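Local atomic coordinates of putative ATP-grasp superfamily protein (PDB entry 3DF7), a protein that is of unknown function but probably binds ATP, as members of the ATP-grasp superfamily generally do. Residues Lys181-Ile189 with Val199-Lys209; Ile165-Val176 with Leu226-Ser237. All blocks are in the same frame, centred on the assembly; numbering follows the deposited sequence.

Interaction 1: Lys181-Ile189 with Val199-Lys209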
loop_
_atom_site.group_PDB
_atom_site.type_symbol
_atom_site.label_atom_id
_atom_site.label_comp_id
_atom_site.label_asym_id
_atom_site.label_seq_id
_atom_site.Cartn_x
_atom_site.Cartn_y
_atom_site.Cartn_z
ATOM N N LYS A 181 -12.411 -1.127 9.862
ATOM C CA LYS A 181 -12.573 0.290 10.149
ATOM C C LYS A 181 -11.875 1.150 9.106
ATOM O O LYS A 181 -10.746 0.857 8.704
ATOM C CB LYS A 181 -12.014 0.591 11.540
ATOM C CG LYS A 181 -12.274 2.001 12.041
ATOM C CD LYS A 181 -11.793 2.150 13.477
ATOM C CE LYS A 181 -12.186 3.493 14.071
ATOM N NZ LYS A 181 -11.741 3.603 15.492
ATOM N N CYS A 182 -12.555 2.200 8.654
ATOM C CA CYS A 182 -11.974 3.094 7.662
ATOM C C CYS A 182 -11.066 4.083 8.363
ATOM O O CYS A 182 -11.488 4.788 9.283
ATOM C CB CYS A 182 -13.054 3.860 6.904
ATOM S SG CYS A 182 -12.372 5.031 5.706
ATOM N N LEU A 183 -9.815 4.131 7.926
ATOM C CA LEU A 183 -8.841 5.033 8.514
ATOM C C LEU A 183 -8.745 6.318 7.706
ATOM O O LEU A 183 -8.546 7.401 8.262
ATOM C CB LEU A 183 -7.466 4.369 8.554
ATOM C CG LEU A 183 -7.335 3.043 9.303
ATOM C CD1 LEU A 183 -5.866 2.644 9.334
ATOM C CD2 LEU A 183 -7.887 3.179 10.724
ATOM N N SER A 184 -8.890 6.193 6.391
ATOM C CA SER A 184 -8.785 7.352 5.520
ATOM C C SER A 184 -9.227 7.039 4.101
ATOM O O SER A 184 -9.114 5.898 3.643
ATOM C CB SER A 184 -7.328 7.827 5.493
ATOM O OG SER A 184 -7.145 8.930 4.623
ATOM N N VAL A 185 -9.754 8.051 3.419
ATOM C CA VAL A 185 -10.147 7.912 2.020
ATOM C C VAL A 185 -9.249 8.911 1.304
ATOM O O VAL A 185 -9.259 10.110 1.611
ATOM C CB VAL A 185 -11.633 8.251 1.780
ATOM C CG1 VAL A 185 -11.927 8.233 0.283
ATOM C CG2 VAL A 185 -12.515 7.223 2.482
ATOM N N ASN A 186 -8.455 8.407 0.367
ATOM C CA ASN A 186 -7.494 9.233 -0.346
ATOM C C ASN A 186 -7.772 9.377 -1.826
ATOM O O ASN A 186 -8.327 8.488 -2.465
ATOM C CB ASN A 186 -6.095 8.649 -0.156
ATOM C CG ASN A 186 -5.975 7.842 1.122
ATOM O OD1 ASN A 186 -5.929 6.604 1.095
ATOM N ND2 ASN A 186 -5.940 8.536 2.253
ATOM N N GLU A 187 -7.364 10.514 -2.369
ATOM C CA GLU A 187 -7.545 10.796 -3.779
ATOM C C GLU A 187 -6.220 10.474 -4.463
ATOM O O GLU A 187 -5.157 10.833 -3.960
ATOM C CB GLU A 187 -7.886 12.271 -3.949
ATOM C CG GLU A 187 -8.204 12.701 -5.357
ATOM C CD GLU A 187 -8.470 14.188 -5.432
ATOM O OE1 GLU A 187 -8.815 14.784 -4.385
ATOM O OE2 GLU A 187 -8.350 14.756 -6.532
ATOM N N GLN A 188 -6.276 9.788 -5.596
ATOM C CA GLN A 188 -5.054 9.453 -6.311
ATOM C C GLN A 188 -4.928 10.314 -7.563
ATOM O O GLN A 188 -5.903 10.535 -8.284
ATOM C CB GLN A 188 -5.044 7.972 -6.703
ATOM C CG GLN A 188 -5.174 6.987 -5.536
ATOM C CD GLN A 188 -4.035 7.081 -4.531
ATOM O OE1 GLN A 188 -2.868 7.211 -4.906
ATOM N NE2 GLN A 188 -4.368 6.995 -3.247
ATOM N N ILE A 189 -3.728 10.823 -7.803
ATOM C CA ILE A 189 -3.482 11.638 -8.986
ATOM C C ILE A 189 -2.637 10.782 -9.921
ATOM O O ILE A 189 -1.490 10.450 -9.617
ATOM C CB ILE A 189 -2.747 12.941 -8.619
ATOM C CG1 ILE A 189 -3.656 13.793 -7.722
ATOM C CG2 ILE A 189 -2.374 13.710 -9.882
ATOM C CD1 ILE A 189 -3.000 15.043 -7.163
ATOM N N VAL A 199 -3.983 12.902 -2.426
ATOM C CA VAL A 199 -4.503 14.006 -1.632
ATOM C C VAL A 199 -5.215 13.343 -0.458
ATOM O O VAL A 199 -6.119 12.527 -0.653
ATOM C CB VAL A 199 -5.489 14.869 -2.447
ATOM C CG1 VAL A 199 -6.023 16.003 -1.591
ATOM C CG2 VAL A 199 -4.787 15.429 -3.679
ATOM N N VAL A 200 -4.783 13.680 0.755
ATOM C CA VAL A 200 -5.333 13.100 1.979
ATOM C C VAL A 200 -5.859 14.190 2.921
ATOM O O VAL A 200 -5.088 15.014 3.407
ATOM C CB VAL A 200 -4.231 12.301 2.732
ATOM C CG1 VAL A 200 -4.810 11.621 3.960
ATOM C CG2 VAL A 200 -3.591 11.279 1.794
ATOM N N PRO A 201 -7.180 14.206 3.194
ATOM C CA PRO A 201 -8.198 13.286 2.677
ATOM C C PRO A 201 -8.664 13.681 1.276
ATOM O O PRO A 201 -8.390 14.786 0.807
ATOM C CB PRO A 201 -9.312 13.395 3.711
ATOM C CG PRO A 201 -9.254 14.847 4.071
ATOM C CD PRO A 201 -7.757 15.093 4.221
ATOM N N ALA A 202 -9.379 12.774 0.621
ATOM C CA ALA A 202 -9.866 13.015 -0.730
ATOM C C ALA A 202 -10.806 14.211 -0.811
ATOM O O ALA A 202 -11.560 14.496 0.122
ATOM C CB ALA A 202 -10.572 11.767 -1.257
ATOM N N ARG A 203 -10.750 14.907 -1.940
ATOM C CA ARG A 203 -11.610 16.058 -2.174
ATOM C C ARG A 203 -12.863 15.526 -2.866
ATOM O O ARG A 203 -13.039 15.687 -4.072
ATOM C CB ARG A 203 -10.881 17.082 -3.057
ATOM C CG ARG A 203 -9.617 17.636 -2.399
ATOM C CD ARG A 203 -8.751 18.438 -3.365
ATOM N NE ARG A 203 -8.189 17.592 -4.415
ATOM C CZ ARG A 203 -7.349 18.024 -5.354
ATOM N NH1 ARG A 203 -6.971 19.297 -5.373
ATOM N NH2 ARG A 203 -6.888 17.184 -6.270
ATOM N N ILE A 204 -13.715 14.868 -2.085
ATOM C CA ILE A 204 -14.950 14.287 -2.599
ATOM C C ILE A 204 -16.115 14.601 -1.668
ATOM O O ILE A 204 -15.914 14.954 -0.506
ATOM C CB ILE A 204 -14.832 12.750 -2.727
ATOM C CG1 ILE A 204 -14.418 12.155 -1.377
ATOM C CG2 ILE A 204 -13.827 12.389 -3.825
ATOM C CD1 ILE A 204 -14.353 10.637 -1.344
ATOM N N SER A 205 -17.333 14.465 -2.181
ATOM C CA SER A 205 -18.522 14.722 -1.380
ATOM C C SER A 205 -18.652 13.622 -0.333
ATOM O O SER A 205 -18.066 12.547 -0.470
ATOM C CB SER A 205 -19.776 14.731 -2.260
ATOM O OG SER A 205 -20.066 13.427 -2.734
ATOM N N ASP A 206 -19.425 13.891 0.711
ATOM C CA ASP A 206 -19.616 12.912 1.769
ATOM C C ASP A 206 -20.335 11.666 1.261
ATOM O O ASP A 206 -20.043 10.555 1.701
ATOM C CB ASP A 206 -20.413 13.526 2.918
ATOM C CG ASP A 206 -20.400 12.659 4.155
ATOM O OD1 ASP A 206 -19.297 12.407 4.682
ATOM O OD2 ASP A 206 -21.483 12.228 4.599
ATOM N N GLU A 207 -21.274 11.845 0.334
ATOM C CA GLU A 207 -22.012 10.700 -0.194
ATOM C C GLU A 207 -21.074 9.776 -0.963
ATOM O O GLU A 207 -21.107 8.560 -0.776
ATOM C CB GLU A 207 -23.163 11.162 -1.094
ATOM C CG GLU A 207 -23.950 10.029 -1.756
ATOM C CD GLU A 207 -24.403 8.949 -0.781
ATOM O OE1 GLU A 207 -24.815 9.287 0.349
ATOM O OE2 GLU A 207 -24.360 7.756 -1.155
ATOM N N VAL A 208 -20.229 10.353 -1.813
ATOM C CA VAL A 208 -19.276 9.560 -2.588
ATOM C C VAL A 208 -18.333 8.824 -1.641
ATOM O O VAL A 208 -17.997 7.658 -1.857
ATOM C CB VAL A 208 -18.459 10.458 -3.563
ATOM C CG1 VAL A 208 -17.296 9.675 -4.175
ATOM C CG2 VAL A 208 -19.374 10.959 -4.678
ATOM N N LYS A 209 -17.907 9.512 -0.589
ATOM C CA LYS A 209 -17.018 8.924 0.400
ATOM C C LYS A 209 -17.695 7.703 1.023
ATOM O O LYS A 209 -17.115 6.618 1.075
ATOM C CB LYS A 209 -16.700 9.956 1.487
ATOM C CG LYS A 209 -15.760 9.475 2.592
ATOM C CD LYS A 209 -15.684 10.510 3.717
ATOM C CE LYS A 209 -14.640 10.150 4.771
ATOM N NZ LYS A 209 -14.885 8.841 5.423
#

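Interaction 2: Ile165-Val176 with Leu226-Ser237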
loop_
_atom_site.group_PDB
_atom_site.type_symbol
_atom_site.label_atom_id
_atom_site.label_comp_id
_atom_site.label_asym_id
_atom_site.label_seq_id
_atom_site.Cartn_x
_atom_site.Cartn_y
_atom_site.Cartn_z
ATOM N N ILE A 165 -12.064 2.229 -16.386
ATOM C CA ILE A 165 -13.148 2.927 -15.719
ATOM C C ILE A 165 -12.789 4.405 -15.640
ATOM O O ILE A 165 -11.764 4.774 -15.071
ATOM C CB ILE A 165 -13.372 2.374 -14.298
ATOM C CG1 ILE A 165 -13.639 0.867 -14.361
ATOM C CG2 ILE A 165 -14.519 3.111 -13.630
ATOM C CD1 ILE A 165 -14.852 0.470 -15.196
ATOM N N GLU A 166 -13.639 5.246 -16.215
ATOM C CA GLU A 166 -13.402 6.683 -16.222
ATOM C C GLU A 166 -14.083 7.350 -15.036
ATOM O O GLU A 166 -15.298 7.255 -14.874
ATOM C CB GLU A 166 -13.929 7.284 -17.525
ATOM C CG GLU A 166 -13.629 8.758 -17.709
ATOM C CD GLU A 166 -13.989 9.241 -19.104
ATOM O OE1 GLU A 166 -13.462 8.667 -20.082
ATOM O OE2 GLU A 166 -14.793 10.191 -19.225
ATOM N N GLY A 167 -13.292 8.021 -14.205
ATOM C CA GLY A 167 -13.854 8.693 -13.049
ATOM C C GLY A 167 -12.820 9.100 -12.021
ATOM O O GLY A 167 -11.630 9.162 -12.308
ATOM N N ILE A 168 -13.289 9.377 -10.811
ATOM C CA ILE A 168 -12.424 9.786 -9.709
ATOM C C ILE A 168 -11.598 8.594 -9.231
ATOM O O ILE A 168 -12.162 7.558 -8.869
ATOM C CB ILE A 168 -13.270 10.295 -8.526
ATOM C CG1 ILE A 168 -14.274 11.337 -9.023
ATOM C CG2 ILE A 168 -12.367 10.876 -7.444
ATOM C CD1 ILE A 168 -15.311 11.747 -7.988
ATOM N N ASN A 169 -10.271 8.732 -9.235
ATOM C CA ASN A 169 -9.392 7.658 -8.771
ATOM C C ASN A 169 -9.130 7.837 -7.284
ATOM O O ASN A 169 -8.644 8.879 -6.851
ATOM C CB ASN A 169 -8.073 7.658 -9.545
ATOM C CG ASN A 169 -8.217 7.061 -10.933
ATOM O OD1 ASN A 169 -8.969 7.569 -11.762
ATOM N ND2 ASN A 169 -7.506 5.969 -11.186
ATOM N N LEU A 170 -9.450 6.810 -6.507
ATOM C CA LEU A 170 -9.298 6.874 -5.060
ATOM C C LEU A 170 -8.718 5.601 -4.465
ATOM O O LEU A 170 -8.511 4.603 -5.157
ATOM C CB LEU A 170 -10.667 7.107 -4.423
ATOM C CG LEU A 170 -11.498 8.270 -4.962
ATOM C CD1 LEU A 170 -12.959 8.083 -4.571
ATOM C CD2 LEU A 170 -10.941 9.578 -4.421
ATOM N N SER A 171 -8.453 5.658 -3.167
ATOM C CA SER A 171 -7.964 4.505 -2.428
ATOM C C SER A 171 -8.518 4.665 -1.017
ATOM O O SER A 171 -8.680 5.789 -0.528
ATOM C CB SER A 171 -6.428 4.449 -2.415
ATOM O OG SER A 171 -5.856 5.418 -1.561
ATOM N N VAL A 172 -8.847 3.548 -0.382
ATOM C CA VAL A 172 -9.384 3.573 0.971
ATOM C C VAL A 172 -8.439 2.811 1.881
ATOM O O VAL A 172 -8.078 1.665 1.591
ATOM C CB VAL A 172 -10.780 2.915 1.035
ATOM C CG1 VAL A 172 -11.319 2.965 2.463
ATOM C CG2 VAL A 172 -11.735 3.635 0.088
ATOM N N SER A 173 -8.024 3.466 2.961
ATOM C CA SER A 173 -7.126 2.866 3.937
ATOM C C SER A 173 -7.998 2.262 5.027
ATOM O O SER A 173 -8.746 2.971 5.701
ATOM C CB SER A 173 -6.201 3.926 4.539
ATOM O OG SER A 173 -5.428 4.564 3.537
ATOM N N LEU A 174 -7.891 0.950 5.194
ATOM C CA LEU A 174 -8.689 0.244 6.182
ATOM C C LEU A 174 -7.856 -0.496 7.222
ATOM O O LEU A 174 -6.721 -0.905 6.961
ATOM C CB LEU A 174 -9.601 -0.766 5.477
ATOM C CG LEU A 174 -10.570 -0.272 4.396
ATOM C CD1 LEU A 174 -11.166 -1.461 3.660
ATOM C CD2 LEU A 174 -11.666 0.559 5.028
ATOM N N ALA A 175 -8.439 -0.657 8.407
ATOM C CA ALA A 175 -7.809 -1.392 9.497
ATOM C C ALA A 175 -8.678 -2.639 9.609
ATOM O O ALA A 175 -9.843 -2.552 10.003
ATOM C CB ALA A 175 -7.865 -0.590 10.791
ATOM N N VAL A 176 -8.116 -3.788 9.246
ATOM C CA VAL A 176 -8.852 -5.046 9.278
ATOM C C VAL A 176 -8.524 -5.887 10.505
ATOM O O VAL A 176 -7.385 -6.316 10.697
ATOM C CB VAL A 176 -8.561 -5.885 8.010
ATOM C CG1 VAL A 176 -9.451 -7.130 7.979
ATOM C CG2 VAL A 176 -8.791 -5.037 6.773
ATOM N N LEU A 226 -6.899 -11.204 5.373
ATOM C CA LEU A 226 -6.487 -9.807 5.409
ATOM C C LEU A 226 -6.477 -9.421 6.874
ATOM O O LEU A 226 -7.330 -9.850 7.641
ATOM C CB LEU A 226 -7.462 -8.920 4.630
ATOM C CG LEU A 226 -7.411 -9.135 3.118
ATOM C CD1 LEU A 226 -8.410 -8.219 2.434
ATOM C CD2 LEU A 226 -5.994 -8.849 2.614
ATOM N N ASN A 227 -5.502 -8.614 7.261
ATOM C CA ASN A 227 -5.368 -8.206 8.647
ATOM C C ASN A 227 -4.494 -6.967 8.733
ATOM O O ASN A 227 -3.530 -6.835 7.985
ATOM C CB ASN A 227 -4.745 -9.350 9.451
ATOM C CG ASN A 227 -4.396 -8.947 10.871
ATOM O OD1 ASN A 227 -3.219 -8.806 11.223
ATOM N ND2 ASN A 227 -5.416 -8.761 11.695
ATOM N N GLY A 228 -4.840 -6.061 9.643
ATOM C CA GLY A 228 -4.065 -4.845 9.808
ATOM C C GLY A 228 -4.411 -3.812 8.756
ATOM O O GLY A 228 -5.560 -3.716 8.322
ATOM N N TYR A 229 -3.418 -3.038 8.334
ATOM C CA TYR A 229 -3.647 -2.016 7.324
ATOM C C TYR A 229 -3.757 -2.625 5.933
ATOM O O TYR A 229 -2.882 -3.371 5.493
ATOM C CB TYR A 229 -2.511 -0.987 7.327
ATOM C CG TYR A 229 -2.667 0.086 6.273
ATOM C CD1 TYR A 229 -3.183 1.343 6.596
ATOM C CD2 TYR A 229 -2.304 -0.157 4.947
ATOM C CE1 TYR A 229 -3.328 2.331 5.624
ATOM C CE2 TYR A 229 -2.448 0.821 3.971
ATOM C CZ TYR A 229 -2.958 2.061 4.318
ATOM O OH TYR A 229 -3.082 3.039 3.357
ATOM N N VAL A 230 -4.839 -2.283 5.241
ATOM C CA VAL A 230 -5.075 -2.758 3.887
ATOM C C VAL A 230 -5.550 -1.580 3.049
ATOM O O VAL A 230 -6.378 -0.784 3.495
ATOM C CB VAL A 230 -6.157 -3.870 3.850
ATOM C CG1 VAL A 230 -6.455 -4.264 2.397
ATOM C CG2 VAL A 230 -5.681 -5.084 4.641
ATOM N N GLY A 231 -5.002 -1.453 1.847
ATOM C CA GLY A 231 -5.411 -0.372 0.973
ATOM C C GLY A 231 -6.263 -0.920 -0.158
ATOM O O GLY A 231 -5.969 -1.990 -0.689
ATOM N N VAL A 232 -7.329 -0.210 -0.518
ATOM C CA VAL A 232 -8.188 -0.656 -1.614
ATOM C C VAL A 232 -8.273 0.434 -2.675
ATOM O O VAL A 232 -8.705 1.548 -2.380
ATOM C CB VAL A 232 -9.623 -0.967 -1.134
ATOM C CG1 VAL A 232 -10.473 -1.460 -2.310
ATOM C CG2 VAL A 232 -9.588 -2.011 -0.030
ATOM N N ASP A 233 -7.859 0.118 -3.900
ATOM C CA ASP A 233 -7.912 1.087 -4.990
ATOM C C ASP A 233 -9.284 1.034 -5.649
ATOM O O ASP A 233 -9.781 -0.040 -5.995
ATOM C CB ASP A 233 -6.835 0.804 -6.037
ATOM C CG ASP A 233 -5.452 1.244 -5.594
ATOM O OD1 ASP A 233 -5.343 1.955 -4.570
ATOM O OD2 ASP A 233 -4.475 0.880 -6.280
ATOM N N ILE A 234 -9.883 2.206 -5.822
ATOM C CA ILE A 234 -11.206 2.323 -6.405
ATOM C C ILE A 234 -11.321 3.476 -7.392
ATOM O O ILE A 234 -10.641 4.492 -7.263
ATOM C CB ILE A 234 -12.264 2.539 -5.286
ATOM C CG1 ILE A 234 -12.556 1.207 -4.590
ATOM C CG2 ILE A 234 -13.548 3.136 -5.862
ATOM C CD1 ILE A 234 -13.392 1.348 -3.348
ATOM N N VAL A 235 -12.169 3.300 -8.397
ATOM C CA VAL A 235 -12.434 4.360 -9.359
ATOM C C VAL A 235 -13.936 4.588 -9.272
ATOM O O VAL A 235 -14.723 3.644 -9.383
ATOM C CB VAL A 235 -12.071 3.972 -10.808
ATOM C CG1 VAL A 235 -12.460 5.113 -11.753
ATOM C CG2 VAL A 235 -10.577 3.691 -10.916
ATOM N N TYR A 236 -14.338 5.832 -9.042
ATOM C CA TYR A 236 -15.754 6.141 -8.954
ATOM C C TYR A 236 -16.232 6.799 -10.239
ATOM O O TYR A 236 -15.880 7.947 -10.527
ATOM C CB TYR A 236 -16.044 7.080 -7.777
ATOM C CG TYR A 236 -17.522 7.257 -7.505
ATOM C CD1 TYR A 236 -18.167 6.497 -6.529
ATOM C CD2 TYR A 236 -18.287 8.159 -8.249
ATOM C CE1 TYR A 236 -19.535 6.629 -6.301
ATOM C CE2 TYR A 236 -19.655 8.298 -8.028
ATOM C CZ TYR A 236 -20.272 7.532 -7.055
ATOM O OH TYR A 236 -21.620 7.664 -6.831
ATOM N N SER A 237 -17.024 6.062 -11.010
ATOM C CA SER A 237 -17.589 6.584 -12.249
ATOM C C SER A 237 -18.992 7.026 -11.859
ATOM O O SER A 237 -19.205 8.184 -11.507
ATOM C CB SER A 237 -17.642 5.487 -13.315
ATOM O OG SER A 237 -18.275 4.321 -12.818
#

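Interaction 1: Lys181-Ile189 with Val199-Lys209
The branched side chain of Val185 is the main bump here, and the chain that turns back past it supplies the hollow. Its CG1 meets Ile204 CD1 at 3.8 Å, the two side chains crossing at about a right angle, with the Ala202 methyl also within contact distance. CG2, on the other branch, lies 4.0 Å from Lys209 CG, so the aliphatic stem of an exposed lysine closes the hollow's rim. Ala202 is a smaller knob: its CB sits 3.6 Å from Glu187 N, a methyl being small enough to lie directly on the strand backbone. Its own N donates to Val185 O (2.8 Å), extending the pairing of the hairpin formed by strands 180-191 and 194-200 beyond the hydrogen-bonded pair Glu187 and Val199. The cis peptide before Pro201 lies in the turn out of that hairpin toward helix 206-220.

Glu187 reaches outward with CG anti to the backbone N (chi1 -176°) and its chain extended. Arg203, bent at chi3, grips the carboxylate side-on: NE to OE1 of Glu187 at 2.9 Å, NH2 to OE2 at 2.8 Å. Arg203 N binds OE1 too, at 3.1 Å and from the opposite face of the carboxylate plane. Three donors thus fix the carboxylate's rotation, and the charged pair, doubled by a backbone donor, probably ties the loop at Arg203 to the strand at its solvent-facing margin.

Interaction 2: Ile165-Val176 with Leu226-Ser237
Tyr229 and Ser173 meet through their hydroxyls, with Ser173 OG 2.8 Å from Tyr229 OH in a hydrogen bond that either could donate. With CG anti to the backbone N (chi1 178°), the tyrosine ring runs along the sheet past Gly231, which has no side chain to block it, and Ser173 CB comes up to the ring obliquely, 3.5 Å from CE1 of Tyr229. Thr250 also bonds the phenolic oxygen, and a phenylalanine in place of Tyr229 would probably leave Ser173 and Thr250 without this shared partner.

Behind these side chains lies an antiparallel pair in the large sheet of the ATP-grasp domain: strands 168-176 and 228-236, 159° apart in direction, alternate hydrogen-bonded and non-hydrogen-bonded pairs from Ile168-Tyr236 to Val176-Gly228. Helix 206-220 lies in the chain between them and covers the face bearing Val172 and Val232. On that face the aliphatic contacts run diagonally: Leu174 CD1 reaches Val232 CG2 (4.1 Å), and Val176 CG2 reaches Val230 CG2 (3.8 Å), each pair crossing at a slant. Such beta-branched and leucine side chains suit a buried sheet face.

At the far end Ile165 CG2 presses on Val235 CG1 at 3.4 Å, closer than two methyls normally settle, while the other methyl of Val235 lies alongside Asn169. In the chain between Ile165 and Asn169, Gly167 brings its CA within 3.3 Å of Tyr236 O, where any CB would clash with that carbonyl.

Both contacts belong to one antiparallel sheet: strands 168-176 and 180-191 are neighbours in it, and the residues of interaction 1 all fall between the two strands of interaction 2 in the chain. The seam between them includes a classic beta bulge, in which Leu183 N and Ser184 O both bond to the backbone of Ser173. Helix 206-220, whose first turn contributes Lys209 to interaction 1, goes on to cover a face of the strands in interaction 2. Both are part buried, but their chemistry differs. Interaction 2, nearer the chain's centre, has a buried middle and relies on a long backbone ladder with aliphatic side chains; interaction 1, farther out, has few strand bonds and carries a salt bridge at its exposed edge.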